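Local coordinates for protein beta-N-acetylhexosaminidase (Bacteroides fragilis, PDB 4PYS) that probably hydrolyses terminal beta-linked N-acetylhexosamine residues from glycans, as a bacterial glycoside hydrolase of family 20, at residues K179-L184 with K271-E276; L168-G173 with E223-G228; G173-I178 with G199-E204. One frame throughout, in Å; residues are numbered along the deposited sequence.

Contact 1 of 3, residues K179-L184 with K271-E276; sequences KRYPFL and KNVLDE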
ATOM      1  N   LYS A 179      16.186  -8.878  15.511  1.00 38.10           N
ATOM      2  CA  LYS A 179      17.468  -9.037  16.196  1.00 40.46           C
ATOM      3  C   LYS A 179      17.450 -10.192  17.192  1.00 42.62           C
ATOM      4  O   LYS A 179      18.456 -10.888  17.371  1.00 44.43           O
ATOM      5  CB  LYS A 179      17.850  -7.746  16.928  1.00 44.67           C
ATOM      6  CG  LYS A 179      18.063  -6.531  16.029  1.00 39.51           C
ATOM      7  CD  LYS A 179      19.291  -6.704  15.167  1.00 51.35           C
ATOM      8  CE  LYS A 179      19.766  -5.371  14.608  1.00 52.83           C
ATOM      9  NZ  LYS A 179      21.005  -5.546  13.800  1.00 59.47           N
ATOM     10  N   ARG A 180      16.304 -10.389  17.831  1.00 42.55           N
ATOM     11  CA  ARG A 180      16.177 -11.418  18.861  1.00 44.75           C
ATOM     12  C   ARG A 180      16.261 -12.818  18.265  1.00 44.93           C
ATOM     13  O   ARG A 180      16.666 -13.761  18.936  1.00 47.14           O
ATOM     14  CB  ARG A 180      14.857 -11.257  19.617  1.00 44.64           C
ATOM     15  CG  ARG A 180      14.800 -12.087  20.886  1.00 50.27           C
ATOM     16  CD  ARG A 180      13.380 -12.341  21.325  1.00 47.09           C
ATOM     17  NE  ARG A 180      13.352 -13.266  22.456  1.00 59.30           N
ATOM     18  CZ  ARG A 180      12.992 -12.918  23.685  1.00 57.31           C
ATOM     19  NH1 ARG A 180      12.615 -11.664  23.925  1.00 50.78           N
ATOM     20  NH2 ARG A 180      12.986 -13.820  24.661  1.00 54.22           N
ATOM     21  N   TYR A 181      15.866 -12.940  17.000  1.00 42.74           N
ATOM     22  CA  TYR A 181      15.880 -14.225  16.319  1.00 42.81           C
ATOM     23  C   TYR A 181      16.567 -14.084  14.963  1.00 41.47           C
ATOM     24  O   TYR A 181      15.900 -13.993  13.923  1.00 39.42           O
ATOM     25  CB  TYR A 181      14.458 -14.769  16.156  1.00 41.80           C
ATOM     26  CG  TYR A 181      13.688 -14.929  17.453  1.00 44.10           C
ATOM     27  CD1 TYR A 181      14.091 -15.844  18.418  1.00 47.11           C
ATOM     28  CD2 TYR A 181      12.543 -14.177  17.699  1.00 42.03           C
ATOM     29  CE1 TYR A 181      13.380 -16.002  19.599  1.00 47.29           C
ATOM     30  CE2 TYR A 181      11.825 -14.325  18.873  1.00 43.46           C
ATOM     31  CZ  TYR A 181      12.251 -15.235  19.822  1.00 46.10           C
ATOM     32  OH  TYR A 181      11.538 -15.383  20.990  1.00 47.71           O
ATOM     33  N   PRO A 182      17.910 -14.050  14.977  1.00 42.80           N
ATOM     34  CA  PRO A 182      18.737 -13.796  13.792  1.00 41.93           C
ATOM     35  C   PRO A 182      18.502 -14.787  12.659  1.00 41.11           C
ATOM     36  O   PRO A 182      18.637 -14.398  11.501  1.00 41.25           O
ATOM     37  CB  PRO A 182      20.166 -13.935  14.325  1.00 47.79           C
ATOM     38  CG  PRO A 182      20.061 -13.634  15.778  1.00 55.94           C
ATOM     39  CD  PRO A 182      18.732 -14.198  16.194  1.00 45.47           C
ATOM     40  N   PHE A 183      18.143 -16.025  12.974  1.00 42.21           N
ATOM     41  CA  PHE A 183      17.976 -17.046  11.945  1.00 41.80           C
ATOM     42  C   PHE A 183      16.792 -16.773  11.016  1.00 44.97           C
ATOM     43  O   PHE A 183      16.741 -17.313   9.912  1.00 38.73           O
ATOM     44  CB  PHE A 183      17.831 -18.435  12.562  1.00 43.74           C
ATOM     45  CG  PHE A 183      19.101 -18.956  13.204  1.00 46.34           C
ATOM     46  CD1 PHE A 183      20.332 -18.381  12.912  1.00 46.75           C
ATOM     47  CD2 PHE A 183      19.053 -20.013  14.092  1.00 48.51           C
ATOM     48  CE1 PHE A 183      21.503 -18.854  13.499  1.00 49.31           C
ATOM     49  CE2 PHE A 183      20.224 -20.500  14.689  1.00 51.09           C
ATOM     50  CZ  PHE A 183      21.446 -19.915  14.389  1.00 51.48           C
ATOM     51  N   LEU A 184      15.836 -15.961  11.462  1.00 38.22           N
ATOM     52  CA  LEU A 184      14.665 -15.679  10.628  1.00 36.09           C
ATOM     53  C   LEU A 184      15.107 -15.111   9.283  1.00 34.62           C
ATOM     54  O   LEU A 184      14.558 -15.476   8.252  1.00 36.24           O
ATOM     55  CB  LEU A 184      13.667 -14.747  11.327  1.00 35.18           C
ATOM     56  CG  LEU A 184      12.814 -15.349  12.447  1.00 38.24           C
ATOM     57  CD1 LEU A 184      11.995 -14.265  13.123  1.00 35.57           C
ATOM     58  CD2 LEU A 184      11.918 -16.457  11.921  1.00 38.05           C
ATOM     59  N   LYS A 271       4.965 -12.924  19.714  1.00 37.69           N
ATOM     60  CA  LYS A 271       4.846 -11.666  20.446  1.00 38.58           C
ATOM     61  C   LYS A 271       6.181 -10.916  20.471  1.00 37.37           C
ATOM     62  O   LYS A 271       6.221  -9.703  20.251  1.00 36.67           O
ATOM     63  CB  LYS A 271       4.332 -11.908  21.866  1.00 40.41           C
ATOM     64  CG  LYS A 271       2.842 -12.237  21.921  1.00 40.81           C
ATOM     65  CD  LYS A 271       2.388 -12.524  23.347  1.00 50.57           C
ATOM     66  CE  LYS A 271       0.880 -12.766  23.420  1.00 56.05           C
ATOM     67  NZ  LYS A 271       0.446 -13.305  24.754  1.00 58.12           N
ATOM     68  N   ASN A 272       7.270 -11.639  20.727  1.00 40.69           N
ATOM     69  CA  ASN A 272       8.603 -11.039  20.687  1.00 38.46           C
ATOM     70  C   ASN A 272       8.904 -10.433  19.317  1.00 37.32           C
ATOM     71  O   ASN A 272       9.501  -9.356  19.219  1.00 36.23           O
ATOM     72  CB  ASN A 272       9.672 -12.064  21.080  1.00 40.55           C
ATOM     73  CG  ASN A 272       9.588 -12.463  22.551  1.00 44.69           C
ATOM     74  OD1 ASN A 272       9.030 -11.735  23.370  1.00 45.36           O
ATOM     75  ND2 ASN A 272      10.141 -13.626  22.887  1.00 45.31           N
ATOM     76  N   VAL A 273       8.485 -11.125  18.260  1.00 34.98           N
ATOM     77  CA  VAL A 273       8.655 -10.603  16.904  1.00 33.04           C
ATOM     78  C   VAL A 273       7.858  -9.309  16.728  1.00 33.61           C
ATOM     79  O   VAL A 273       8.366  -8.322  16.203  1.00 33.44           O
ATOM     80  CB  VAL A 273       8.227 -11.624  15.827  1.00 32.60           C
ATOM     81  CG1 VAL A 273       8.176 -10.963  14.448  1.00 30.75           C
ATOM     82  CG2 VAL A 273       9.174 -12.806  15.806  1.00 34.48           C
ATOM     83  N   LEU A 274       6.612  -9.308  17.183  1.00 34.14           N
ATOM     84  CA  LEU A 274       5.778  -8.119  17.042  1.00 32.91           C
ATOM     85  C   LEU A 274       6.300  -6.949  17.882  1.00 31.85           C
ATOM     86  O   LEU A 274       6.099  -5.783  17.524  1.00 34.81           O
ATOM     87  CB  LEU A 274       4.321  -8.429  17.390  1.00 32.30           C
ATOM     88  CG  LEU A 274       3.576  -9.313  16.390  1.00 36.55           C
ATOM     89  CD1 LEU A 274       2.138  -9.408  16.774  1.00 39.15           C
ATOM     90  CD2 LEU A 274       3.675  -8.746  14.991  1.00 32.28           C
ATOM     91  N   ASP A 275       6.962  -7.260  18.993  1.00 33.18           N
ATOM     92  CA  ASP A 275       7.615  -6.230  19.797  1.00 37.13           C
ATOM     93  C   ASP A 275       8.593  -5.445  18.920  1.00 35.70           C
ATOM     94  O   ASP A 275       8.576  -4.215  18.909  1.00 40.27           O
ATOM     95  CB  ASP A 275       8.345  -6.835  21.004  1.00 39.82           C
ATOM     96  CG  ASP A 275       7.410  -7.154  22.164  1.00 51.61           C
ATOM     97  OD1 ASP A 275       6.211  -6.823  22.077  1.00 46.88           O
ATOM     98  OD2 ASP A 275       7.875  -7.728  23.175  1.00 50.27           O
ATOM     99  N   GLU A 276       9.424  -6.158  18.161  1.00 33.37           N
ATOM    100  CA  GLU A 276      10.407  -5.496  17.310  1.00 33.09           C
ATOM    101  C   GLU A 276       9.759  -4.815  16.116  1.00 30.94           C
ATOM    102  O   GLU A 276      10.130  -3.693  15.757  1.00 34.23           O
ATOM    103  CB  GLU A 276      11.506  -6.468  16.871  1.00 33.74           C
ATOM    104  CG  GLU A 276      12.498  -6.740  18.004  1.00 36.48           C
ATOM    105  CD  GLU A 276      13.767  -7.439  17.554  1.00 44.54           C
ATOM    106  OE1 GLU A 276      14.277  -7.134  16.457  1.00 41.17           O
ATOM    107  OE2 GLU A 276      14.261  -8.293  18.316  1.00 39.94           O
TER
HETATM  108  O   HOH W   1      10.099 -11.021  26.114  1.00 67.06           O
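The carboxylate of Glu276 reaches from its helix to the backbone at 179-180 and takes one N-H on each oxygen. Lys179 N lies 2.8 Å from Glu276 OE1 and Arg180 N lies 3.0 Å from Glu276 OE2, both on the syn lone pairs, gripping two successive peptides. Glutamate suits the place: its chain, extended beyond CG, carries both oxygens across from the helix to the loop backbone. OE1 also accepts from Gln203, which helps fix the carboxylate's rotation.

One turn earlier, Asn272 ND2 gives an almost straight bond (174°) to Tyr181 OH at 2.9 Å, with the hydroxyl in the amide plane. The same amide lies against a face of the Arg180 guanidinium, the two planes only 14° apart. Arg180 gets there with CG anti to its backbone N (chi1 -167°) and an extended chain that runs over the Tyr181 ring. A water donates to Asn272 OD1 at 3.0 Å and accepts a weak bond from Arg180 NH1.

Beside these polar groups, Val273 CG2 touches Tyr181 and Leu184. The loop leading into helix 183-186 is thus laid on helix 264-280, with Trp174 of strand 173-174 against Val273 and Leu184, and helix 231-236 against Leu184.

Contact 2 of 3, residues L168-G173 with E223-G228; sequences LTEGLG and EIDMPG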
ATOM      1  N   LEU A 168       6.131  -8.829   3.910  1.00 24.13           N
ATOM      2  CA  LEU A 168       7.533  -9.107   4.207  1.00 21.90           C
ATOM      3  C   LEU A 168       7.859 -10.561   4.500  1.00 25.94           C
ATOM      4  O   LEU A 168       9.031 -10.929   4.547  1.00 31.57           O
ATOM      5  CB  LEU A 168       7.974  -8.282   5.426  1.00 24.37           C
ATOM      6  CG  LEU A 168       8.219  -6.806   5.144  1.00 27.84           C
ATOM      7  CD1 LEU A 168       8.038  -5.994   6.431  1.00 31.12           C
ATOM      8  CD2 LEU A 168       9.618  -6.631   4.598  1.00 28.70           C
ATOM      9  N   THR A 169       6.844 -11.386   4.738  1.00 24.95           N
ATOM     10  CA  THR A 169       7.108 -12.768   5.127  1.00 27.90           C
ATOM     11  C   THR A 169       6.230 -13.703   4.332  1.00 31.34           C
ATOM     12  O   THR A 169       5.057 -13.420   4.097  1.00 30.82           O
ATOM     13  CB  THR A 169       6.843 -13.015   6.627  1.00 35.44           C
ATOM     14  OG1 THR A 169       5.430 -12.966   6.872  1.00 37.74           O
ATOM     15  CG2 THR A 169       7.558 -11.964   7.480  1.00 31.41           C
ATOM     16  N   GLU A 170       6.817 -14.818   3.919  1.00 32.41           N
ATOM     17  CA  GLU A 170       6.137 -15.806   3.096  1.00 30.65           C
ATOM     18  C   GLU A 170       6.837 -17.124   3.330  1.00 37.36           C
ATOM     19  O   GLU A 170       7.927 -17.152   3.921  1.00 34.14           O
ATOM     20  CB  GLU A 170       6.277 -15.446   1.619  1.00 31.83           C
ATOM     21  CG  GLU A 170       5.120 -14.640   1.069  1.00 35.12           C
ATOM     22  CD  GLU A 170       3.834 -15.433   1.087  1.00 43.21           C
ATOM     23  OE1 GLU A 170       3.922 -16.678   1.023  1.00 43.98           O
ATOM     24  OE2 GLU A 170       2.746 -14.821   1.176  1.00 34.50           O
ATOM     25  N   GLY A 171       6.239 -18.216   2.858  1.00 36.83           N
ATOM     26  CA  GLY A 171       6.888 -19.516   2.949  1.00 35.49           C
ATOM     27  C   GLY A 171       8.226 -19.487   2.222  1.00 42.02           C
ATOM     28  O   GLY A 171       9.188 -20.126   2.636  1.00 42.94           O
ATOM     29  N   LEU A 172       8.281 -18.704   1.147  1.00 40.01           N
ATOM     30  CA  LEU A 172       9.464 -18.622   0.297  1.00 41.29           C
ATOM     31  C   LEU A 172      10.470 -17.577   0.744  1.00 39.88           C
ATOM     32  O   LEU A 172      11.480 -17.373   0.072  1.00 36.68           O
ATOM     33  CB  LEU A 172       9.054 -18.289  -1.136  1.00 44.97           C
ATOM     34  CG  LEU A 172       8.773 -19.457  -2.070  1.00 50.34           C
ATOM     35  CD1 LEU A 172       8.122 -18.957  -3.351  1.00 48.69           C
ATOM     36  CD2 LEU A 172      10.059 -20.205  -2.363  1.00 50.67           C
ATOM     37  N   GLY A 173      10.194 -16.885   1.848  1.00 36.06           N
ATOM     38  CA  GLY A 173      11.107 -15.851   2.297  1.00 32.37           C
ATOM     39  C   GLY A 173      10.622 -15.058   3.490  1.00 36.44           C
ATOM     40  O   GLY A 173       9.535 -14.477   3.468  1.00 32.99           O
ATOM     41  N   GLU A 223       3.431  -6.452   6.995  1.00 23.94           N
ATOM     42  CA  GLU A 223       2.646  -7.674   7.191  1.00 24.52           C
ATOM     43  C   GLU A 223       3.557  -8.813   7.652  1.00 24.71           C
ATOM     44  O   GLU A 223       4.496  -9.194   6.952  1.00 27.04           O
ATOM     45  CB  GLU A 223       1.915  -8.094   5.922  1.00 24.33           C
ATOM     46  CG  GLU A 223       1.035  -9.342   6.115  1.00 26.01           C
ATOM     47  CD  GLU A 223       0.309  -9.768   4.856  1.00 28.79           C
ATOM     48  OE1 GLU A 223       0.234  -8.971   3.891  1.00 29.20           O
ATOM     49  OE2 GLU A 223      -0.207 -10.905   4.814  1.00 29.26           O
ATOM     50  N   ILE A 224       3.266  -9.334   8.836  1.00 25.36           N
ATOM     51  CA  ILE A 224       3.963 -10.497   9.363  1.00 27.35           C
ATOM     52  C   ILE A 224       2.938 -11.618   9.372  1.00 29.56           C
ATOM     53  O   ILE A 224       2.023 -11.618  10.197  1.00 28.71           O
ATOM     54  CB  ILE A 224       4.446 -10.260  10.796  1.00 34.39           C
ATOM     55  CG1 ILE A 224       5.122  -8.889  10.917  1.00 33.34           C
ATOM     56  CG2 ILE A 224       5.395 -11.388  11.233  1.00 33.56           C
ATOM     57  CD1 ILE A 224       6.382  -8.752  10.065  1.00 31.42           C
ATOM     58  N   ASP A 225       3.087 -12.567   8.455  1.00 29.66           N
ATOM     59  CA  ASP A 225       2.098 -13.626   8.293  1.00 33.47           C
ATOM     60  C   ASP A 225       2.163 -14.694   9.366  1.00 41.58           C
ATOM     61  O   ASP A 225       3.222 -15.252   9.651  1.00 39.29           O
ATOM     62  CB  ASP A 225       2.215 -14.265   6.914  1.00 37.70           C
ATOM     63  CG  ASP A 225       1.316 -13.610   5.926  1.00 38.74           C
ATOM     64  OD1 ASP A 225       0.679 -12.630   6.350  1.00 39.80           O
ATOM     65  OD2 ASP A 225       1.235 -14.048   4.761  1.00 43.93           O
HETATM   66  N   MSE A 226       1.007 -14.973   9.949  1.00 36.49           N
HETATM   67  CA  MSE A 226       0.879 -16.010  10.952  1.00 37.96           C
HETATM   68  C   MSE A 226      -0.593 -16.418  10.942  1.00 43.52           C
HETATM   69  O   MSE A 226      -1.464 -15.584  10.673  1.00 46.13           O
HETATM   70  CB  MSE A 226       1.315 -15.478  12.321  1.00 37.00           C
HETATM   71  CG  MSE A 226       0.651 -14.168  12.715  1.00 38.90           C
HETATM   72 SE   MSE A 226       1.388 -13.439  14.370  0.47 33.63          SE
HETATM   73  CE  MSE A 226       3.100 -12.814  13.664  1.00 38.19           C
ATOM     74  N   PRO A 227      -0.880 -17.704  11.204  1.00 43.80           N
ATOM     75  CA  PRO A 227       0.090 -18.757  11.535  1.00 43.92           C
ATOM     76  C   PRO A 227       0.658 -19.434  10.293  1.00 45.14           C
ATOM     77  O   PRO A 227       1.626 -20.190  10.402  1.00 48.94           O
ATOM     78  CB  PRO A 227      -0.756 -19.755  12.324  1.00 47.78           C
ATOM     79  CG  PRO A 227      -2.113 -19.646  11.696  1.00 50.28           C
ATOM     80  CD  PRO A 227      -2.267 -18.200  11.263  1.00 46.43           C
ATOM     81  N   GLY A 228       0.067 -19.163   9.132  1.00 45.05           N
ATOM     82  CA  GLY A 228       0.505 -19.775   7.888  1.00 46.71           C
ATOM     83  C   GLY A 228       1.642 -18.996   7.254  1.00 45.54           C
ATOM     84  O   GLY A 228       2.128 -18.028   7.841  1.00 42.42           O
TER
HETATM   85  O   HOH W   2       3.856 -10.973   4.782  1.00 31.48           O
HETATM   86  O   HOH W   3       5.272 -15.726   7.942  1.00 43.35           O
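Thr169 OG1 is held by the other segment both directly and through water: Asp225 N donates to it at 2.9 Å in a nearly straight bond (166°), and a water accepts from the hydroxyl and donates to Asp225 O. Both polar atoms of the Asp225 backbone are therefore tied to one threonine side chain. With chi1 at 71°, OG1 sits between the threonine's own backbone N and carbonyl carbon, and CG2 is left to meet Trp174. A beta-branched residue that offers a hydroxyl on one branch and a methyl on the other suits such a place.

Upstream, the direct backbone pairing is stretched. Leu168 N reaches Glu223 O only weakly, at 3.5 Å, while a second water accepts from Thr169 N at 3.0 Å and donates to Glu223 O at 2.9 Å. At the ends of parallel strands 163-170 and 219-223, neighbours in the TIM-barrel catalytic domain of family 20, this water bridges the two backbones in place of a direct bond from Thr169 N.

The acids gather beside it. Glu170 and Asp225 run side by side, their carboxylate planes 74° apart, with Glu170 OE2 4.0 Å from Asp225 OD2. His167 and His229 bind the Glu170 carboxylate, and the nearby Glu223 is bound by His165, His167 and Trp341, partners that hold these carboxylates in place. Glu223 OE2 and Asp225 OD1 are just 2.5 Å apart. A bound glycerol lies about 5 Å from the Asp225 side chain.

Contact 3 of 3, residues G173-I178 with G199-E204; sequences GWRIEI and GFYSQE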
ATOM      1  N   GLY A 173      10.194 -16.885   1.848  1.00 36.06           N
ATOM      2  CA  GLY A 173      11.107 -15.851   2.297  1.00 32.37           C
ATOM      3  C   GLY A 173      10.622 -15.058   3.490  1.00 36.44           C
ATOM      4  O   GLY A 173       9.535 -14.477   3.468  1.00 32.99           O
ATOM      5  N   TRP A 174      11.435 -15.042   4.540  1.00 31.38           N
ATOM      6  CA  TRP A 174      11.216 -14.131   5.652  1.00 31.12           C
ATOM      7  C   TRP A 174      12.229 -13.015   5.469  1.00 30.24           C
ATOM      8  O   TRP A 174      13.428 -13.258   5.556  1.00 33.36           O
ATOM      9  CB  TRP A 174      11.482 -14.840   6.982  1.00 29.79           C
ATOM     10  CG  TRP A 174      11.238 -13.951   8.142  1.00 32.20           C
ATOM     11  CD1 TRP A 174      12.020 -12.914   8.567  1.00 31.31           C
ATOM     12  CD2 TRP A 174      10.117 -13.998   9.028  1.00 29.92           C
ATOM     13  NE1 TRP A 174      11.450 -12.313   9.664  1.00 33.21           N
ATOM     14  CE2 TRP A 174      10.280 -12.959   9.966  1.00 32.80           C
ATOM     15  CE3 TRP A 174       8.985 -14.812   9.110  1.00 33.03           C
ATOM     16  CZ2 TRP A 174       9.352 -12.724  10.994  1.00 30.30           C
ATOM     17  CZ3 TRP A 174       8.067 -14.580  10.126  1.00 36.67           C
ATOM     18  CH2 TRP A 174       8.257 -13.545  11.055  1.00 36.94           C
ATOM     19  N   ARG A 175      11.767 -11.797   5.212  1.00 27.16           N
ATOM     20  CA  ARG A 175      12.706 -10.741   4.839  1.00 27.60           C
ATOM     21  C   ARG A 175      12.829  -9.592   5.824  1.00 28.07           C
ATOM     22  O   ARG A 175      13.500  -8.601   5.523  1.00 31.30           O
ATOM     23  CB  ARG A 175      12.374 -10.211   3.434  1.00 29.31           C
ATOM     24  CG  ARG A 175      12.249 -11.342   2.433  1.00 31.37           C
ATOM     25  CD  ARG A 175      12.730 -10.991   1.037  1.00 31.35           C
ATOM     26  NE  ARG A 175      12.243 -12.013   0.118  1.00 30.92           N
ATOM     27  CZ  ARG A 175      12.945 -13.068  -0.265  1.00 31.07           C
ATOM     28  NH1 ARG A 175      14.199 -13.224   0.151  1.00 31.46           N
ATOM     29  NH2 ARG A 175      12.402 -13.960  -1.083  1.00 32.94           N
ATOM     30  N   ILE A 176      12.211  -9.712   7.002  1.00 29.73           N
ATOM     31  CA  ILE A 176      12.303  -8.630   7.979  1.00 26.51           C
ATOM     32  C   ILE A 176      13.238  -9.046   9.109  1.00 32.19           C
ATOM     33  O   ILE A 176      13.014 -10.065   9.765  1.00 31.52           O
ATOM     34  CB  ILE A 176      10.903  -8.157   8.481  1.00 28.54           C
ATOM     35  CG1 ILE A 176      11.055  -7.038   9.509  1.00 32.90           C
ATOM     36  CG2 ILE A 176      10.089  -9.312   9.033  1.00 27.53           C
ATOM     37  CD1 ILE A 176      11.578  -5.756   8.907  1.00 33.69           C
ATOM     38  N   GLU A 177      14.320  -8.293   9.293  1.00 28.87           N
ATOM     39  CA  GLU A 177      15.300  -8.633  10.325  1.00 30.94           C
ATOM     40  C   GLU A 177      14.721  -8.456  11.723  1.00 31.80           C
ATOM     41  O   GLU A 177      14.166  -7.398  12.048  1.00 31.21           O
ATOM     42  CB  GLU A 177      16.579  -7.795  10.179  1.00 34.64           C
ATOM     43  CG  GLU A 177      17.639  -8.166  11.218  1.00 35.44           C
ATOM     44  CD  GLU A 177      18.911  -7.341  11.123  1.00 45.72           C
ATOM     45  OE1 GLU A 177      18.829  -6.098  11.062  1.00 38.99           O
ATOM     46  OE2 GLU A 177      20.001  -7.946  11.133  1.00 54.90           O
ATOM     47  N   ILE A 178      14.858  -9.503  12.537  1.00 33.49           N
ATOM     48  CA  ILE A 178      14.437  -9.500  13.933  1.00 37.75           C
ATOM     49  C   ILE A 178      15.681  -9.841  14.740  1.00 37.19           C
ATOM     50  O   ILE A 178      16.188 -10.958  14.644  1.00 38.29           O
ATOM     51  CB  ILE A 178      13.353 -10.570  14.214  1.00 38.53           C
ATOM     52  CG1 ILE A 178      12.136 -10.392  13.290  1.00 32.80           C
ATOM     53  CG2 ILE A 178      12.931 -10.528  15.683  1.00 36.57           C
ATOM     54  CD1 ILE A 178      11.494  -9.004  13.337  1.00 31.47           C
ATOM     55  N   GLY A 199      17.678 -12.534   0.014  1.00 36.23           N
ATOM     56  CA  GLY A 199      17.993 -11.246   0.605  1.00 31.21           C
ATOM     57  C   GLY A 199      16.955 -10.776   1.599  1.00 32.96           C
ATOM     58  O   GLY A 199      15.823 -11.259   1.588  1.00 29.45           O
ATOM     59  N   PHE A 200      17.329  -9.822   2.448  1.00 30.56           N
ATOM     60  CA  PHE A 200      16.395  -9.306   3.448  1.00 31.00           C
ATOM     61  C   PHE A 200      16.631  -7.834   3.715  1.00 31.95           C
ATOM     62  O   PHE A 200      17.626  -7.258   3.260  1.00 32.35           O
ATOM     63  CB  PHE A 200      16.512 -10.097   4.753  1.00 31.18           C
ATOM     64  CG  PHE A 200      17.861  -9.988   5.410  1.00 31.55           C
ATOM     65  CD1 PHE A 200      18.904 -10.805   5.008  1.00 34.42           C
ATOM     66  CD2 PHE A 200      18.084  -9.063   6.427  1.00 33.59           C
ATOM     67  CE1 PHE A 200      20.160 -10.718   5.613  1.00 43.52           C
ATOM     68  CE2 PHE A 200      19.336  -8.966   7.038  1.00 35.28           C
ATOM     69  CZ  PHE A 200      20.374  -9.795   6.626  1.00 41.60           C
ATOM     70  N   TYR A 201      15.714  -7.236   4.466  1.00 25.76           N
ATOM     71  CA  TYR A 201      15.811  -5.840   4.856  1.00 29.34           C
ATOM     72  C   TYR A 201      16.274  -5.772   6.309  1.00 33.94           C
ATOM     73  O   TYR A 201      15.601  -6.275   7.214  1.00 32.22           O
ATOM     74  CB  TYR A 201      14.461  -5.165   4.646  1.00 25.48           C
ATOM     75  CG  TYR A 201      13.982  -5.426   3.235  1.00 28.34           C
ATOM     76  CD1 TYR A 201      14.563  -4.765   2.155  1.00 28.97           C
ATOM     77  CD2 TYR A 201      13.011  -6.389   2.973  1.00 26.66           C
ATOM     78  CE1 TYR A 201      14.153  -5.025   0.848  1.00 27.27           C
ATOM     79  CE2 TYR A 201      12.598  -6.665   1.667  1.00 26.30           C
ATOM     80  CZ  TYR A 201      13.177  -5.979   0.609  1.00 29.56           C
ATOM     81  OH  TYR A 201      12.790  -6.244  -0.698  1.00 25.45           O
ATOM     82  N   SER A 202      17.450  -5.192   6.521  1.00 30.30           N
ATOM     83  CA  SER A 202      18.001  -5.065   7.868  1.00 33.89           C
ATOM     84  C   SER A 202      17.215  -3.990   8.599  1.00 34.15           C
ATOM     85  O   SER A 202      16.477  -3.227   7.974  1.00 29.53           O
ATOM     86  CB  SER A 202      19.465  -4.652   7.807  1.00 38.34           C
ATOM     87  OG  SER A 202      19.571  -3.352   7.263  1.00 36.28           O
ATOM     88  N   GLN A 203      17.369  -3.909   9.918  1.00 30.73           N
ATOM     89  CA  GLN A 203      16.630  -2.896  10.659  1.00 34.53           C
ATOM     90  C   GLN A 203      17.058  -1.488  10.233  1.00 30.33           C
ATOM     91  O   GLN A 203      16.236  -0.572  10.205  1.00 31.96           O
ATOM     92  CB  GLN A 203      16.753  -3.137  12.172  1.00 33.34           C
ATOM     93  CG  GLN A 203      16.214  -4.519  12.537  1.00 35.83           C
ATOM     94  CD  GLN A 203      15.762  -4.651  13.982  1.00 44.22           C
ATOM     95  OE1 GLN A 203      16.155  -3.868  14.850  1.00 42.56           O
ATOM     96  NE2 GLN A 203      14.929  -5.659  14.245  1.00 34.65           N
ATOM     97  N   GLU A 204      18.332  -1.340   9.866  1.00 32.60           N
ATOM     98  CA  GLU A 204      18.856  -0.067   9.358  1.00 31.55           C
ATOM     99  C   GLU A 204      18.191   0.340   8.046  1.00 31.98           C
ATOM    100  O   GLU A 204      17.795   1.492   7.870  1.00 34.01           O
ATOM    101  CB  GLU A 204      20.370  -0.155   9.157  1.00 42.50           C
ATOM    102  CG  GLU A 204      21.168   0.406  10.316  1.00 54.89           C
ATOM    103  CD  GLU A 204      20.767   1.828  10.642  1.00 61.05           C
ATOM    104  OE1 GLU A 204      20.851   2.694   9.744  1.00 57.90           O
ATOM    105  OE2 GLU A 204      20.355   2.076  11.794  1.00 71.89           O
TER
HETATM  106  O   HOH W   4      20.465  -3.322  10.846  1.00 40.04           O
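Arg175 O and Tyr201 N meet at 2.8 Å in a nearly straight bond (173°), and Tyr201 O takes the N-H of Glu177 at 3.2 Å, so that Ile176 and Tyr201 form a single beta bridge, the close-packed part. The buried Tyr201 ring lies against Arg175 CB, and its hydroxyl finds a polar partner in Gln144 O, as suits a tyrosine. Arg175 bends at chi2 (-146°) and brings NH1 to Gly199 O at 2.9 Å, with the oxygen in the guanidinium plane and the hydrogen on a carbonyl lone pair. At Gly199's backbone angles a CB would press on the preceding carbonyl.

Toward solvent the contact relies on polar bonds more than on apolar packing. Glu177, its chain extended with CG anti to the backbone N (chi1 -178°), lays OE1 2.9 Å from Gln203 N, which meets it on the anti side; a water bridges OE1 to Glu204 N. Ser202 is the N-cap of helix 203-214, its side chain capping a backbone N there. Gln203 NE2 bonds Glu177 O at 2.9 Å from above the carbonyl plane, with Glu276 as its other partner. The looser touch is the Phe200 ring on Glu177 CB, 4.2 Å from CD2.

The bridge joins the chain just past strand 173-174 to the start of helix 203-214, between strand 163-170, packed on Ile176 and Tyr201, and helix 264-280, which meets Ile176, Ile178 and Gln203.

Overall arrangement
All three contacts lie within the catalytic domain, on the same side of the chain's centre, and share a common interior around Trp174. Contacts 2 and 3 share Gly173, and their centres are about 12 Å apart; Leu168 O lies 2.9 Å from Arg175 N, and Ile224 CG2 packs 3.6 Å from Trp174 CH2. Contact 1 joins contact 3 through Glu276 OE1 and Gln203 NE2, 2.7 Å apart, with centres about 11 Å apart, and reaches contact 2 where Val273 packs on Ile224. Contact 2, with its buried acids and nearby glycerol, is probably closest to the active-site pocket, as expected at strand ends in a TIM barrel; contacts 1 and 3 involve helices 264-280 and 203-214.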